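Local atomic coordinates of Alpha/beta hydrolase fold protein (Ochrobactrum, PDB entry 4G9E), a protein that hydrolyses the lactone ring of N-acyl homoserine lactones, the signal molecules of bacterial quorum sensing. Residues G141-L146 / V157-R162; G46-K51 / E257-L262; A56-L59 / G63-T66; G125-A130 / P220-D225; S76-A81 / I112-E117. All blocks are in the same frame, centred on the assembly; numbering follows the deposited sequence.

Interaction 1: G141-L146 / V157-R162; sequences GPDMAL and VESYAR. With C4L (N-butanoyl-L-homoserine), chain C.
Y160 lies with the edge of its ring against the backbone of D143, the CE1 corner 3.4 Å from D143 O and the oxygen near the ring plane. This is the helical cap of an alpha/beta hydrolase fold, inserted between the sheet strands 120-124 and 211-216: the 141-146 turn leans on helix 154-165. Y160 sends CG anti to its backbone N (chi1 -160°), which takes the ring past D143 O and L146 so that the hydroxyl reaches the ligand. There Y160 OH stands 2.8 Å from O3 of N-butanoyl-L-homoserine, the alcohol left when the lactone opens; this is a hydrogen bond in which either oxygen could donate. L146 slides past the tyrosine in the opposite direction and approaches the ring obliquely, CB 3.8 Å from Y160 CD1, while its CD1 branch reaches back to Y160 CB.

The carboxylate of D143 points at S159, one residue earlier on the helix. In the conformer modelled here, S159 OG donates to the syn lone pair of D143 OD1 over 2.6 Å; a second deposited copy of the serine leaves that bond doubtful. The other carboxylate oxygen uses a water, which donates to D143 OD2 and also to S159 O (2.9 Å), linking the aspartate to the serine's carbonyl. Next along the turn, M144 bends at chi2, and its SD comes to rest 3.7 Å from C1 of the ligand.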
# COMPACT_ATOMS: atom_id res chain seq x y z
N GLY A 141 3.87 9.11 -17.91
CA GLY A 141 3.15 8.31 -18.88
C GLY A 141 1.65 8.48 -18.74
O GLY A 141 1.18 9.11 -17.80
N PRO A 142 0.89 7.89 -19.68
CA PRO A 142 -0.56 8.07 -19.75
C PRO A 142 -1.32 7.44 -18.58
O PRO A 142 -2.36 7.95 -18.18
CB PRO A 142 -0.94 7.38 -21.07
CG PRO A 142 0.15 6.41 -21.31
CD PRO A 142 1.40 7.06 -20.78
N ASP A 143 -0.82 6.33 -18.05
CA ASP A 143 -1.49 5.71 -16.92
C ASP A 143 -1.12 6.41 -15.62
O ASP A 143 -1.96 6.57 -14.73
CB ASP A 143 -1.19 4.22 -16.88
CG ASP A 143 -1.85 3.48 -18.03
OD1 ASP A 143 -3.07 3.65 -18.21
OD2 ASP A 143 -1.15 2.75 -18.76
N MET A 144 0.13 6.83 -15.51
CA MET A 144 0.58 7.62 -14.37
C MET A 144 -0.26 8.88 -14.26
O MET A 144 -0.59 9.33 -13.16
CB MET A 144 2.06 7.97 -14.52
CG MET A 144 2.63 8.77 -13.37
SD MET A 144 2.68 7.83 -11.84
CE MET A 144 2.54 9.16 -10.65
N ALA A 145 -0.62 9.45 -15.41
CA ALA A 145 -1.42 10.66 -15.46
C ALA A 145 -2.82 10.45 -14.88
O ALA A 145 -3.44 11.39 -14.38
CB ALA A 145 -1.51 11.18 -16.89
N LEU A 146 -3.31 9.22 -14.95
CA LEU A 146 -4.65 8.90 -14.46
C LEU A 146 -4.75 8.85 -12.94
O LEU A 146 -5.84 8.92 -12.39
CB LEU A 146 -5.12 7.56 -15.04
CG LEU A 146 -5.41 7.54 -16.54
CD1 LEU A 146 -5.78 6.13 -16.98
CD2 LEU A 146 -6.52 8.52 -16.89
N VAL A 157 -10.53 3.20 -17.18
CA VAL A 157 -10.67 2.14 -16.20
C VAL A 157 -9.84 0.92 -16.59
O VAL A 157 -9.10 0.37 -15.78
CB VAL A 157 -12.13 1.70 -16.01
CG1 VAL A 157 -12.21 0.45 -15.14
CG2 VAL A 157 -12.95 2.83 -15.40
N GLU A 158 -9.97 0.51 -17.84
CA GLU A 158 -9.24 -0.66 -18.31
C GLU A 158 -7.73 -0.42 -18.34
O GLU A 158 -6.95 -1.25 -17.87
CB GLU A 158 -9.72 -1.11 -19.68
CG GLU A 158 -8.91 -2.28 -20.19
CD GLU A 158 -9.49 -2.92 -21.43
OE1 GLU A 158 -10.54 -2.46 -21.92
OE2 GLU A 158 -8.88 -3.89 -21.90
N SER A 159 -7.32 0.73 -18.87
CA SER A 159 -5.89 1.02 -18.96
C SER A 159 -5.26 1.10 -17.58
O SER A 159 -4.18 0.54 -17.36
CB SER A 159 -5.63 2.32 -19.73
OG SER A 159 -4.28 2.38 -20.15
N TYR A 160 -5.92 1.79 -16.66
CA TYR A 160 -5.39 1.92 -15.31
C TYR A 160 -5.35 0.57 -14.59
O TYR A 160 -4.36 0.24 -13.95
CB TYR A 160 -6.18 2.95 -14.49
CG TYR A 160 -5.40 3.47 -13.29
CD1 TYR A 160 -4.24 4.21 -13.48
CD2 TYR A 160 -5.81 3.20 -11.99
CE1 TYR A 160 -3.52 4.68 -12.41
CE2 TYR A 160 -5.08 3.67 -10.90
CZ TYR A 160 -3.94 4.41 -11.12
OH TYR A 160 -3.20 4.87 -10.06
N ALA A 161 -6.43 -0.19 -14.70
CA ALA A 161 -6.50 -1.50 -14.06
C ALA A 161 -5.41 -2.43 -14.59
O ALA A 161 -4.74 -3.13 -13.82
CB ALA A 161 -7.86 -2.13 -14.27
N ARG A 162 -5.24 -2.45 -15.91
CA ARG A 162 -4.25 -3.33 -16.50
C ARG A 162 -2.83 -2.94 -16.11
O ARG A 162 -2.01 -3.79 -15.81
CB ARG A 162 -4.41 -3.38 -18.03
CG ARG A 162 -5.64 -4.14 -18.48
CD ARG A 162 -5.65 -4.34 -19.98
NE ARG A 162 -6.83 -5.07 -20.44
CZ ARG A 162 -6.95 -6.39 -20.41
NH1 ARG A 162 -5.96 -7.14 -19.95
NH2 ARG A 162 -8.07 -6.97 -20.84
O1 C4L C . -0.90 2.15 -7.85
C4 C4L C . -0.93 3.22 -7.19
O2 C4L C . -1.34 3.30 -6.01
C3 C4L C . -0.46 4.50 -7.85
C2 C4L C . 0.55 4.22 -8.97
C1 C4L C . 0.67 5.38 -9.95
O3 C4L C . -0.52 5.47 -10.75
N1 C4L C . 0.18 5.42 -6.90
C5 C4L C . -0.43 6.52 -6.45
O4 C4L C . -1.55 6.87 -6.80
C6 C4L C . 0.35 7.37 -5.47
C7 C4L C . 0.28 8.83 -5.90
C8 C4L C . 0.98 9.07 -7.24
O HOH W 1 -2.27 0.03 -19.52

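Interaction 2: G46-K51 / E257-L262; sequences GEIGKK and EFDAYL
I48 carries this contact between two helices of the alpha/beta hydrolase fold, its branched side chain reaching from the short helix 47-51 toward D259 and L262 on the C-terminal helix. Its two branches have different jobs. CG1 sits beside the backbone N (chi1 -60°) and runs against the D259 carboxylate, 3.7 Å from OD1; the bend at chi2 then lays CD1 near the D259 backbone, 3.9 Å from D259 O. CG2, anti to the backbone N, turns the other way and meets L262 CD2 at 4.2 Å. L262 offers that methyl by placing CG anti to its own N (chi1 179°). The two side chains meet at a slant, at a distance that makes it a light apolar touch.

The D259 oxygens also have polar partners: OD1 takes a hydrogen bond from Q43 NE2, and OD2 is 2.9 Å from a water. That same water accepts from I48 N (3.1 Å), an N-H in the first turn of helix 47-51.

Helix 255-270 lies here against the sheet and a neighbouring helix. F258 goes edge-to-face with F99 and touches T124, L262 lies on M122 of strand 120-124, Y261 packs on I243 of strand 241-243, and Q43 of helix 41-45 lies against both F258 and L262.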
# COMPACT_ATOMS: atom_id res chain seq x y z
N GLY A 46 -3.23 -17.72 0.81
CA GLY A 46 -2.07 -18.57 0.66
C GLY A 46 -1.27 -18.76 1.93
O GLY A 46 -1.77 -18.55 3.04
N GLU A 47 -0.01 -19.12 1.75
CA GLU A 47 0.84 -19.49 2.88
C GLU A 47 1.03 -18.32 3.88
O GLU A 47 1.13 -18.53 5.07
CB GLU A 47 2.21 -19.99 2.37
CG GLU A 47 2.09 -21.41 1.88
CD GLU A 47 1.27 -22.33 2.80
OE1 GLU A 47 0.17 -22.74 2.36
OE2 GLU A 47 1.69 -22.72 3.95
N ILE A 48 1.06 -17.09 3.35
CA ILE A 48 1.23 -15.94 4.22
C ILE A 48 0.06 -15.85 5.21
O ILE A 48 0.26 -15.76 6.42
CB ILE A 48 1.39 -14.62 3.43
CG1 ILE A 48 2.61 -14.67 2.49
CG2 ILE A 48 1.48 -13.44 4.38
CD1 ILE A 48 3.93 -14.79 3.21
N GLY A 49 -1.16 -15.86 4.67
CA GLY A 49 -2.36 -15.75 5.47
C GLY A 49 -2.67 -16.96 6.33
O GLY A 49 -3.38 -16.84 7.33
N LYS A 50 -2.17 -18.12 5.93
CA LYS A 50 -2.34 -19.30 6.77
C LYS A 50 -1.51 -19.23 8.05
O LYS A 50 -1.93 -19.72 9.04
CB LYS A 50 -2.03 -20.61 5.99
CG LYS A 50 -3.02 -20.84 4.83
CD LYS A 50 -2.54 -21.94 3.86
CE LYS A 50 -3.36 -22.17 2.59
NZ LYS A 50 -3.25 -23.59 2.18
N LYS A 51 -0.36 -18.57 7.99
CA LYS A 51 0.48 -18.47 9.17
C LYS A 51 0.20 -17.21 9.98
O LYS A 51 0.02 -17.26 11.20
CB LYS A 51 1.96 -18.48 8.79
CG LYS A 51 2.84 -18.30 10.00
CD LYS A 51 4.26 -18.66 9.72
CE LYS A 51 5.10 -18.48 10.96
NZ LYS A 51 6.41 -19.15 10.82
N GLU A 257 7.73 -15.67 -5.41
CA GLU A 257 8.93 -14.88 -5.20
C GLU A 257 8.68 -13.71 -4.26
O GLU A 257 9.48 -13.42 -3.36
CB GLU A 257 9.51 -14.40 -6.52
CG GLU A 257 10.87 -13.73 -6.36
CD GLU A 257 11.65 -13.65 -7.65
OE1 GLU A 257 12.64 -12.90 -7.68
OE2 GLU A 257 11.27 -14.33 -8.62
N PHE A 258 7.55 -13.02 -4.45
CA PHE A 258 7.20 -11.93 -3.56
C PHE A 258 7.02 -12.44 -2.13
O PHE A 258 7.51 -11.83 -1.17
CB PHE A 258 5.92 -11.24 -4.04
CG PHE A 258 5.40 -10.23 -3.06
CD1 PHE A 258 5.89 -8.93 -3.05
CD2 PHE A 258 4.46 -10.59 -2.11
CE1 PHE A 258 5.43 -8.01 -2.11
CE2 PHE A 258 4.00 -9.70 -1.18
CZ PHE A 258 4.48 -8.41 -1.17
N ASP A 259 6.31 -13.55 -1.98
CA ASP A 259 6.03 -14.10 -0.66
C ASP A 259 7.30 -14.51 0.07
O ASP A 259 7.34 -14.47 1.29
CB ASP A 259 5.09 -15.31 -0.74
CG ASP A 259 3.65 -14.93 -1.05
OD1 ASP A 259 3.29 -13.74 -0.99
OD2 ASP A 259 2.85 -15.87 -1.32
N ALA A 260 8.33 -14.92 -0.67
CA ALA A 260 9.61 -15.21 -0.03
C ALA A 260 10.13 -13.97 0.71
O ALA A 260 10.56 -14.06 1.86
CB ALA A 260 10.63 -15.70 -1.05
N TYR A 261 10.10 -12.83 0.04
CA TYR A 261 10.51 -11.59 0.69
C TYR A 261 9.60 -11.22 1.86
O TYR A 261 10.07 -10.87 2.94
CB TYR A 261 10.54 -10.43 -0.30
CG TYR A 261 11.67 -10.50 -1.29
CD1 TYR A 261 12.98 -10.21 -0.92
CD2 TYR A 261 11.43 -10.83 -2.62
CE1 TYR A 261 14.01 -10.27 -1.83
CE2 TYR A 261 12.46 -10.89 -3.54
CZ TYR A 261 13.75 -10.60 -3.14
OH TYR A 261 14.78 -10.66 -4.04
N LEU A 262 8.29 -11.25 1.63
CA LEU A 262 7.35 -10.82 2.66
C LEU A 262 7.44 -11.72 3.89
O LEU A 262 7.47 -11.22 5.01
CB LEU A 262 5.93 -10.78 2.10
CG LEU A 262 4.84 -10.36 3.08
CD1 LEU A 262 5.14 -9.00 3.71
CD2 LEU A 262 3.48 -10.38 2.41
O HOH W 2 0.58 -16.25 0.45

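Interaction 3: A56-L59 / G63-T66; sequences APDL and GKST
D58 lays its carboxylate across the backbone of G63 and K64, with OD2 3.6 Å from G63 CA. The same oxygen accepts a hydrogen bond from K64 N over 2.8 Å, nearly straight at 165°, although the N-H comes in from 41° above the carboxylate plane. G63 has positive phi, and a side chain on it would collide with OD2, so glycine suits the spot twice over. The lysine's own chain leads away.

One residue on, the hydroxyl of S65 donates back to the backbone of the aspartate, 2.7 Å from OG to D58 O and above the carbonyl plane. Placed beside its backbone N (chi1 -72°), S65 OG is also 3.3 Å from D58 CB and accepts from A16 N of strand 13-19.

D58 is buried, and its charge is well met: OD1 accepts from G37 N and S36 OG, and OD2 pairs with R18. With alanine at D58, R18 would probably lose its counter-charge and the amides of K64 and G37 their acceptor, setting the loop free to shift. This tight turn-back after strand 52-57, Asp at one end and Gly-Lys-Ser at the other, is the DxPGxGxS signature of many alpha/beta hydrolases.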
# COMPACT_ATOMS: atom_id res chain seq x y z
N ALA A 56 -6.55 -6.92 5.50
CA ALA A 56 -6.57 -6.21 4.22
C ALA A 56 -7.85 -5.40 4.09
O ALA A 56 -8.86 -5.89 3.59
CB ALA A 56 -6.45 -7.20 3.06
N PRO A 57 -7.83 -4.15 4.58
CA PRO A 57 -9.02 -3.31 4.52
C PRO A 57 -9.18 -2.64 3.17
O PRO A 57 -8.31 -2.71 2.31
CB PRO A 57 -8.76 -2.22 5.57
CG PRO A 57 -7.50 -2.59 6.27
CD PRO A 57 -6.75 -3.52 5.36
N ASP A 58 -10.33 -2.00 2.99
CA ASP A 58 -10.54 -1.12 1.85
C ASP A 58 -10.49 0.33 2.34
O ASP A 58 -11.17 0.69 3.30
CB ASP A 58 -11.88 -1.39 1.19
CG ASP A 58 -11.94 -2.75 0.52
OD1 ASP A 58 -10.87 -3.28 0.17
OD2 ASP A 58 -13.05 -3.29 0.33
N LEU A 59 -9.67 1.14 1.70
CA LEU A 59 -9.64 2.56 2.01
C LEU A 59 -11.01 3.19 1.79
O LEU A 59 -11.78 2.74 0.94
CB LEU A 59 -8.62 3.30 1.15
CG LEU A 59 -7.16 2.89 1.28
CD1 LEU A 59 -6.32 3.62 0.25
CD2 LEU A 59 -6.64 3.13 2.69
N GLY A 63 -13.22 -0.10 -2.96
CA GLY A 63 -13.71 -1.43 -2.67
C GLY A 63 -15.09 -1.44 -2.05
O GLY A 63 -16.02 -0.79 -2.54
N LYS A 64 -15.23 -2.20 -0.99
CA LYS A 64 -16.49 -2.38 -0.28
C LYS A 64 -16.67 -1.36 0.87
O LYS A 64 -17.61 -1.43 1.59
CB LYS A 64 -16.61 -3.82 0.24
CG LYS A 64 -16.64 -4.80 -0.91
CD LYS A 64 -17.10 -6.18 -0.58
CE LYS A 64 -17.00 -7.01 -1.84
NZ LYS A 64 -18.06 -6.70 -2.80
N SER A 65 -15.72 -0.46 1.05
CA SER A 65 -15.90 0.62 2.02
C SER A 65 -16.82 1.67 1.43
O SER A 65 -16.98 1.74 0.22
CB SER A 65 -14.55 1.24 2.37
OG SER A 65 -13.80 0.34 3.17
N THR A 66 -17.43 2.47 2.29
CA THR A 66 -18.23 3.59 1.81
C THR A 66 -17.31 4.70 1.34
O THR A 66 -16.11 4.72 1.67
CB THR A 66 -19.18 4.16 2.89
OG1 THR A 66 -18.41 4.64 4.01
CG2 THR A 66 -20.16 3.11 3.36

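Interaction 4: G125-A130 / P220-D225; sequences GTPPVA and PFVELD. With C4L (N-butanoyl-L-homoserine), chain C.
G125 O takes a hydrogen bond from S102 OG and, beside it, is touched by V222 CG2 at 3.4 Å. The glycine's N-H is bound as well, to N215 OD1, and T126 OG1 is bonded to S102 O, so the loop after strand 120-124 is stitched to the turn that carries the serine. G125 has positive phi, which by itself favours glycine.

V222 supplies the apolar half. It sets CG1 anti to its backbone N (chi1 -179°) and CG2 beside it, so the two methyls diverge: CG2 goes to the G125 carbonyl and lies 4.1 Å from P127 CD, while CG1 rests 4.1 Å from P127 CB. The proline ring thus has a methyl near each of two of its corners, and V227 and F138 also border it.

F221 points its ring the other way, into the pocket. One face looks at the hydroxyl O3 of N-butanoyl-L-homoserine, with F221 CE1 3.6 Å from O3 and the oxygen above the rim of the ring; F221 CD1 is 3.7 Å from ligand C1. Its ring also meets H248 edge-to-face.

S102, H248 and E219 have the geometry of a Ser-His-Glu triad. The two segments bond to both ends of that probable triad, G125 O to S102 OG and the backbone N-H groups of F221 and V222 to E219 OE2.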
# COMPACT_ATOMS: atom_id res chain seq x y z
N GLY A 125 6.06 -0.60 -5.13
CA GLY A 125 5.43 0.34 -6.05
C GLY A 125 5.42 1.77 -5.54
O GLY A 125 4.62 2.58 -6.00
N THR A 126 6.32 2.08 -4.61
CA THR A 126 6.33 3.34 -3.87
C THR A 126 7.73 3.94 -3.83
O THR A 126 8.61 3.40 -3.16
CB THR A 126 5.92 3.08 -2.41
OG1 THR A 126 4.65 2.42 -2.37
CG2 THR A 126 5.87 4.37 -1.60
N PRO A 127 7.93 5.08 -4.51
CA PRO A 127 9.18 5.82 -4.32
C PRO A 127 8.96 6.88 -3.23
O PRO A 127 8.11 7.76 -3.40
CB PRO A 127 9.38 6.50 -5.67
CG PRO A 127 7.98 6.73 -6.19
CD PRO A 127 7.08 5.69 -5.54
N PRO A 128 9.70 6.80 -2.12
CA PRO A 128 9.58 7.88 -1.13
C PRO A 128 10.12 9.16 -1.76
O PRO A 128 11.27 9.19 -2.19
CB PRO A 128 10.46 7.40 0.03
CG PRO A 128 10.52 5.90 -0.14
CD PRO A 128 10.58 5.72 -1.64
N VAL A 129 9.27 10.17 -1.88
CA VAL A 129 9.64 11.42 -2.54
C VAL A 129 9.15 12.60 -1.74
O VAL A 129 8.08 12.55 -1.15
CB VAL A 129 9.02 11.53 -3.97
CG1 VAL A 129 9.75 10.63 -4.94
CG2 VAL A 129 7.52 11.23 -3.95
N ALA A 130 9.96 13.65 -1.70
CA ALA A 130 9.49 14.95 -1.28
C ALA A 130 8.62 15.48 -2.41
O ALA A 130 8.71 15.00 -3.55
CB ALA A 130 10.66 15.88 -1.03
N PRO A 220 6.19 -0.09 -14.34
CA PRO A 220 5.82 0.95 -15.31
C PRO A 220 5.62 2.33 -14.70
O PRO A 220 5.54 3.31 -15.45
CB PRO A 220 4.49 0.44 -15.86
CG PRO A 220 3.89 -0.31 -14.72
CD PRO A 220 5.04 -0.95 -13.99
N PHE A 221 5.53 2.41 -13.37
CA PHE A 221 5.24 3.67 -12.70
C PHE A 221 6.42 4.22 -11.92
O PHE A 221 6.58 5.43 -11.80
CB PHE A 221 4.06 3.52 -11.73
CG PHE A 221 2.76 3.20 -12.39
CD1 PHE A 221 2.08 4.16 -13.11
CD2 PHE A 221 2.20 1.95 -12.28
CE1 PHE A 221 0.87 3.87 -13.72
CE2 PHE A 221 1.00 1.65 -12.89
CZ PHE A 221 0.33 2.61 -13.61
N VAL A 222 7.23 3.33 -11.36
CA VAL A 222 8.28 3.74 -10.43
C VAL A 222 9.66 3.67 -11.05
O VAL A 222 10.01 2.69 -11.70
CB VAL A 222 8.25 2.87 -9.16
CG1 VAL A 222 9.33 3.31 -8.19
CG2 VAL A 222 6.88 2.94 -8.51
N GLU A 223 10.45 4.72 -10.85
CA GLU A 223 11.84 4.73 -11.29
C GLU A 223 12.71 3.94 -10.32
O GLU A 223 13.04 4.43 -9.24
CB GLU A 223 12.36 6.16 -11.40
CG GLU A 223 11.66 6.97 -12.47
CD GLU A 223 12.15 6.65 -13.88
OE1 GLU A 223 12.77 5.59 -14.11
OE2 GLU A 223 11.90 7.50 -14.75
N LEU A 224 13.09 2.73 -10.70
CA LEU A 224 13.86 1.88 -9.80
C LEU A 224 15.24 2.46 -9.50
O LEU A 224 15.79 2.24 -8.42
CB LEU A 224 13.98 0.46 -10.35
CG LEU A 224 12.64 -0.25 -10.53
CD1 LEU A 224 12.86 -1.66 -11.04
CD2 LEU A 224 11.86 -0.26 -9.23
N ASP A 225 15.82 3.19 -10.45
CA ASP A 225 17.10 3.86 -10.24
C ASP A 225 16.99 4.88 -9.11
O ASP A 225 17.89 5.01 -8.28
CB ASP A 225 17.55 4.59 -11.51
CG ASP A 225 18.00 3.65 -12.60
OD1 ASP A 225 18.14 2.45 -12.33
OD2 ASP A 225 18.22 4.13 -13.74
O1 C4L C . -0.90 2.15 -7.85
C4 C4L C . -0.93 3.22 -7.19
O2 C4L C . -1.34 3.30 -6.01
C3 C4L C . -0.46 4.50 -7.85
C2 C4L C . 0.55 4.22 -8.97
C1 C4L C . 0.67 5.38 -9.95
O3 C4L C . -0.52 5.47 -10.75
N1 C4L C . 0.18 5.42 -6.90
C5 C4L C . -0.43 6.52 -6.45
O4 C4L C . -1.55 6.87 -6.80
C6 C4L C . 0.35 7.37 -5.47
C7 C4L C . 0.28 8.83 -5.90
C8 C4L C . 0.98 9.07 -7.24

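Interaction 5: S76-A81 / I112-E117; sequences SMEGYA and IARYPE
A81 and R114 mark the closest approach of the two backbones, 7.6 Å between their CA atoms. In this alpha/beta hydrolase fold, segment 76-81 is the start of helix 77-91, whereas segment 112-117 belongs to the loop that follows helix 103-111: residues 112-114 keep helical angles, then the chain leaves helical geometry at Y115 and leads toward strand 120-124. The start of helix 77-91 is capped by S76, whose OG accepts from G79 N over 2.8 Å. M77 on this first turn touches the bound N-butanoyl-L-homoserine.

R114 spans the gap between the segments. Its chain is stretched from CG to NE (chi2 173°) and lies across the helix surface. The aliphatic part rests on A81, CD 4.0 Å from A81 CB, and one face of the guanidinium lies over E78 O, which is 3.9 Å above the plane and offset to the rim. The charge itself is met nearby: NE forms a salt bridge with D82 and NH1 bonds E110 O, and these hold the group in its rotation. A leucine in place of R114 would probably leave D82 without its positive mate and E110 O without that donor, and uncover the helix flank at E78.

E78 does not pair with the arginine. Its CG takes the crowded position between N and carbonyl carbon (chi1 64°), and a bend at chi2 turns the carboxylate away, where OE2 is hydrogen-bonded to T196 OG1, so what R114 NH2 meets is E78 CB, 3.6 Å away.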
# COMPACT_ATOMS: atom_id res chain seq x y z
N SER A 76 -6.34 11.65 1.28
CA SER A 76 -4.97 12.12 1.17
C SER A 76 -4.10 11.05 1.80
O SER A 76 -4.58 10.24 2.59
CB SER A 76 -4.78 13.44 1.90
OG SER A 76 -4.87 13.27 3.31
N MET A 77 -2.82 11.06 1.48
CA MET A 77 -1.94 10.06 2.07
C MET A 77 -2.00 10.08 3.60
O MET A 77 -2.08 9.03 4.25
CB MET A 77 -0.52 10.22 1.54
CG MET A 77 -0.43 9.83 0.07
SD MET A 77 1.01 10.54 -0.72
CE MET A 77 0.90 9.76 -2.33
N GLU A 78 -1.99 11.28 4.18
CA GLU A 78 -2.05 11.41 5.63
C GLU A 78 -3.44 11.09 6.18
O GLU A 78 -3.56 10.52 7.27
CB GLU A 78 -1.54 12.79 6.07
CG GLU A 78 -2.38 13.98 5.60
CD GLU A 78 -1.98 14.55 4.24
OE1 GLU A 78 -1.41 13.84 3.39
OE2 GLU A 78 -2.27 15.74 4.03
N GLY A 79 -4.50 11.44 5.45
CA GLY A 79 -5.85 11.11 5.87
C GLY A 79 -6.11 9.62 5.87
O GLY A 79 -6.75 9.09 6.79
N TYR A 80 -5.63 8.94 4.84
CA TYR A 80 -5.72 7.48 4.80
C TYR A 80 -4.91 6.85 5.94
O TYR A 80 -5.32 5.85 6.52
CB TYR A 80 -5.20 6.96 3.47
CG TYR A 80 -6.05 7.25 2.24
CD1 TYR A 80 -7.42 6.98 2.22
CD2 TYR A 80 -5.46 7.74 1.09
CE1 TYR A 80 -8.17 7.21 1.06
CE2 TYR A 80 -6.19 7.98 -0.06
CZ TYR A 80 -7.54 7.70 -0.07
OH TYR A 80 -8.26 7.93 -1.21
N ALA A 81 -3.77 7.44 6.25
CA ALA A 81 -2.96 6.94 7.36
C ALA A 81 -3.72 7.09 8.67
O ALA A 81 -3.68 6.20 9.53
CB ALA A 81 -1.62 7.64 7.41
N ILE A 112 4.04 5.89 9.96
CA ILE A 112 5.17 5.71 10.87
C ILE A 112 5.01 6.60 12.10
O ILE A 112 5.21 6.16 13.23
CB ILE A 112 6.52 5.93 10.16
CG1 ILE A 112 6.75 4.83 9.12
CG2 ILE A 112 7.67 5.98 11.17
CD1 ILE A 112 7.95 5.07 8.23
N ALA A 113 4.61 7.86 11.90
CA ALA A 113 4.46 8.79 13.01
C ALA A 113 3.22 8.51 13.86
O ALA A 113 3.17 8.91 15.02
CB ALA A 113 4.41 10.20 12.48
N ARG A 114 2.23 7.87 13.27
CA ARG A 114 0.92 7.68 13.89
C ARG A 114 0.75 6.34 14.59
O ARG A 114 -0.16 6.19 15.40
CB ARG A 114 -0.16 7.83 12.83
CG ARG A 114 -0.23 9.22 12.22
CD ARG A 114 -1.20 9.28 11.04
NE ARG A 114 -1.46 10.66 10.67
CZ ARG A 114 -0.67 11.40 9.89
NH1 ARG A 114 0.41 10.88 9.34
NH2 ARG A 114 -0.99 12.66 9.66
N TYR A 115 1.61 5.39 14.24
CA TYR A 115 1.45 3.99 14.62
C TYR A 115 2.81 3.52 15.13
O TYR A 115 3.53 2.79 14.45
CB TYR A 115 0.99 3.19 13.40
CG TYR A 115 0.52 1.78 13.66
CD1 TYR A 115 -0.63 1.53 14.40
CD2 TYR A 115 1.21 0.69 13.15
CE1 TYR A 115 -1.07 0.23 14.65
CE2 TYR A 115 0.77 -0.61 13.38
CZ TYR A 115 -0.36 -0.83 14.12
OH TYR A 115 -0.78 -2.12 14.34
N PRO A 116 3.17 3.97 16.34
CA PRO A 116 4.55 3.93 16.83
C PRO A 116 5.10 2.54 17.11
O PRO A 116 6.31 2.37 17.15
CB PRO A 116 4.48 4.75 18.13
CG PRO A 116 3.06 4.64 18.56
CD PRO A 116 2.29 4.68 17.28
N GLU A 117 4.23 1.56 17.29
CA GLU A 117 4.70 0.19 17.58
C GLU A 117 4.76 -0.69 16.32
O GLU A 117 4.99 -1.91 16.42
CB GLU A 117 3.87 -0.44 18.68
CG GLU A 117 4.10 0.18 20.06
CD GLU A 117 5.48 -0.20 20.72
OE1 GLU A 117 6.31 -0.97 20.14
OE2 GLU A 117 5.75 0.31 21.85

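In the fold
Along the chain, interaction 2 embraces the rest, joining helix 47-51 near the start to helix 255-270 at the end. Interaction 3, a short-range turn after strand 52-57, comes next, then interaction 5, and interaction 4 closes round interaction 1. The last two share the ligand: their centres are about 16 Å apart, and F221 CE1 packs 3.5 Å from M144 N, so cap and sheet loops wall one pocket together. Interactions 3 and 5, with centres about 17 Å apart, meet where L59 CB lies 3.9 Å from Y80 CE1. Interaction 2 touches none of the others, its centre about 28 Å from that of interaction 1, and lies away from the pocket, joining two helices of the fold.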